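Local coordinates for uncharacterized conserved (Bdellovibrio bacteriovorus, PDB 7O21), which probably acts as a peptidoglycan LD-carboxypeptidase of the YkuD family and takes part in the wall editing that curves this predatory bacterium, at residues Q192-F197 with P252-H257. Sequence-based numbering, arbitrary orientation.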
loop_
_atom_site.group_PDB
_atom_site.type_symbol
_atom_site.label_atom_id
_atom_site.label_comp_id
_atom_site.label_asym_id
_atom_site.label_seq_id
_atom_site.Cartn_x
_atom_site.Cartn_y
_atom_site.Cartn_z
ATOM N N GLN A 192 -20.159 -22.750 -9.352
ATOM C CA GLN A 192 -19.708 -23.454 -10.552
ATOM C C GLN A 192 -19.695 -22.529 -11.759
ATOM O O GLN A 192 -18.799 -22.621 -12.606
ATOM C CB GLN A 192 -20.614 -24.653 -10.825
ATOM C CG GLN A 192 -20.534 -25.748 -9.789
ATOM C CD GLN A 192 -21.531 -26.860 -10.060
ATOM O OE1 GLN A 192 -22.254 -26.835 -11.061
ATOM N NE2 GLN A 192 -21.584 -27.835 -9.163
ATOM N N ASP A 193 -20.689 -21.644 -11.866
ATOM C CA ASP A 193 -20.733 -20.710 -12.984
ATOM C C ASP A 193 -19.473 -19.859 -13.016
ATOM O O ASP A 193 -18.843 -19.688 -14.066
ATOM C CB ASP A 193 -21.968 -19.817 -12.870
ATOM C CG ASP A 193 -23.241 -20.520 -13.288
ATOM O OD1 ASP A 193 -23.164 -21.626 -13.866
ATOM O OD2 ASP A 193 -24.317 -19.947 -13.035
ATOM N N LEU A 194 -19.085 -19.318 -11.859
ATOM C CA LEU A 194 -17.901 -18.466 -11.825
ATOM C C LEU A 194 -16.625 -19.292 -11.957
ATOM O O LEU A 194 -15.648 -18.841 -12.569
ATOM C CB LEU A 194 -17.911 -17.615 -10.550
ATOM C CG LEU A 194 -18.752 -16.338 -10.666
ATOM C CD1 LEU A 194 -18.252 -15.447 -11.804
ATOM C CD2 LEU A 194 -20.230 -16.659 -10.852
ATOM N N SER A 195 -16.608 -20.504 -11.392
ATOM C CA SER A 195 -15.466 -21.392 -11.600
ATOM C C SER A 195 -15.253 -21.676 -13.078
ATOM O O SER A 195 -14.112 -21.726 -13.549
ATOM C CB SER A 195 -15.650 -22.705 -10.839
ATOM O OG SER A 195 -15.624 -22.495 -9.443
ATOM N N ARG A 196 -16.341 -21.862 -13.824
ATOM C CA ARG A 196 -16.212 -22.116 -15.254
ATOM C C ARG A 196 -15.689 -20.891 -15.990
ATOM O O ARG A 196 -14.912 -21.025 -16.938
ATOM C CB ARG A 196 -17.546 -22.590 -15.833
ATOM C CG ARG A 196 -17.908 -24.006 -15.432
ATOM C CD ARG A 196 -19.063 -24.546 -16.270
ATOM N NE ARG A 196 -20.173 -23.600 -16.352
ATOM C CZ ARG A 196 -21.190 -23.566 -15.498
ATOM N NH1 ARG A 196 -21.245 -24.425 -14.487
ATOM N NH2 ARG A 196 -22.156 -22.669 -15.654
ATOM N N PHE A 197 -16.102 -19.690 -15.575
ATOM C CA PHE A 197 -15.543 -18.466 -16.150
ATOM C C PHE A 197 -14.032 -18.408 -15.936
ATOM O O PHE A 197 -13.261 -18.208 -16.885
ATOM C CB PHE A 197 -16.238 -17.233 -15.548
ATOM C CG PHE A 197 -15.619 -15.906 -15.959
ATOM C CD1 PHE A 197 -16.010 -15.256 -17.132
ATOM C CD2 PHE A 197 -14.652 -15.308 -15.170
ATOM C CE1 PHE A 197 -15.452 -14.037 -17.486
ATOM C CE2 PHE A 197 -14.090 -14.096 -15.528
ATOM C CZ PHE A 197 -14.494 -13.461 -16.695
ATOM N N PRO A 252 -9.417 -20.918 -5.992
ATOM C CA PRO A 252 -9.380 -19.488 -5.686
ATOM C C PRO A 252 -10.434 -19.029 -4.687
ATOM O O PRO A 252 -11.456 -19.679 -4.455
ATOM C CB PRO A 252 -9.684 -18.853 -7.052
ATOM C CG PRO A 252 -10.603 -19.834 -7.686
ATOM C CD PRO A 252 -10.055 -21.188 -7.293
ATOM N N TYR A 253 -10.138 -17.882 -4.053
ATOM C CA TYR A 253 -11.194 -17.036 -3.506
ATOM C C TYR A 253 -12.015 -16.527 -4.680
ATOM O O TYR A 253 -11.470 -16.127 -5.711
ATOM C CB TYR A 253 -10.638 -15.765 -2.838
ATOM C CG TYR A 253 -9.973 -15.828 -1.474
ATOM C CD1 TYR A 253 -10.698 -16.022 -0.302
ATOM C CD2 TYR A 253 -8.616 -15.587 -1.357
ATOM C CE1 TYR A 253 -10.059 -16.033 0.945
ATOM C CE2 TYR A 253 -7.988 -15.600 -0.140
ATOM C CZ TYR A 253 -8.705 -15.797 1.003
ATOM O OH TYR A 253 -8.017 -15.813 2.201
ATOM N N ILE A 254 -13.331 -16.514 -4.513
ATOM C CA ILE A 254 -14.234 -15.917 -5.498
ATOM C C ILE A 254 -15.291 -15.131 -4.740
ATOM O O ILE A 254 -16.034 -15.702 -3.928
ATOM C CB ILE A 254 -14.917 -16.961 -6.398
ATOM C CG1 ILE A 254 -13.865 -17.855 -7.048
ATOM C CG2 ILE A 254 -15.776 -16.250 -7.466
ATOM C CD1 ILE A 254 -14.452 -19.014 -7.876
ATOM N N VAL A 255 -15.338 -13.821 -4.977
ATOM C CA VAL A 255 -16.366 -12.944 -4.427
ATOM C C VAL A 255 -17.009 -12.197 -5.590
ATOM O O VAL A 255 -16.311 -11.609 -6.423
ATOM C CB VAL A 255 -15.780 -11.948 -3.415
ATOM C CG1 VAL A 255 -16.877 -11.061 -2.846
ATOM C CG2 VAL A 255 -15.116 -12.708 -2.286
ATOM N N GLN A 256 -18.341 -12.203 -5.628
ATOM C CA GLN A 256 -19.084 -11.491 -6.664
ATOM C C GLN A 256 -20.190 -10.713 -5.975
ATOM O O GLN A 256 -21.109 -11.310 -5.411
ATOM C CB GLN A 256 -19.670 -12.469 -7.679
ATOM C CG GLN A 256 -19.939 -11.830 -9.036
ATOM C CD GLN A 256 -21.130 -10.893 -9.023
ATOM O OE1 GLN A 256 -20.992 -9.665 -9.177
ATOM N NE2 GLN A 256 -22.315 -11.464 -8.846
ATOM N N HIS A 257 -20.101 -9.390 -6.013
ATOM C CA HIS A 257 -21.072 -8.533 -5.352
ATOM C C HIS A 257 -21.319 -7.295 -6.203
ATOM O O HIS A 257 -20.370 -6.662 -6.674
ATOM C CB HIS A 257 -20.572 -8.152 -3.952
ATOM C CG HIS A 257 -21.527 -7.303 -3.184
ATOM N ND1 HIS A 257 -21.325 -5.954 -2.983
ATOM C CD2 HIS A 257 -22.698 -7.605 -2.584
ATOM C CE1 HIS A 257 -22.325 -5.465 -2.276
ATOM N NE2 HIS A 257 -23.181 -6.441 -2.034
#
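Leu194, on helix 184-206, comes nearest in backbone to Ile254 of strand 246-257, with 7.7 Å between their CA atoms, and no hydrogen bond joins the two segments. The contact rests on the two branches of Ile254, which points from the strand toward the helix. Its short branch meets the base of the leucine side chain, which itself points toward the strand, Ile254 CG2 lying 4.0 Å from Leu194 CB. The longer branch, extended at chi2 175°, carries its terminal methyl to the next residue of the helix, where Ile254 CD1 lies 4.0 Å from Ser195 OG. That approach is a plain van der Waals touch: the serine hydroxyl sits beside its own backbone N (chi1 -67°) and is hydrogen-bonded to Arg191 O one turn back, so it is engaged by the helix backbone and makes no hydrogen bond to the strand. The burial is small, 146 Å² in all, in keeping with just these two touches. Both segments belong to the NTF2-like domain, whose helix here lies against an antiparallel sheet: Leu194 also touches Leu31 of strand 30-32, Leu261 of strand 260-270 and, as Gln256 does, Tyr291 of strand 290-300, and Ile254 is tied by backbone hydrogen bonds to Leu31 and Gln32.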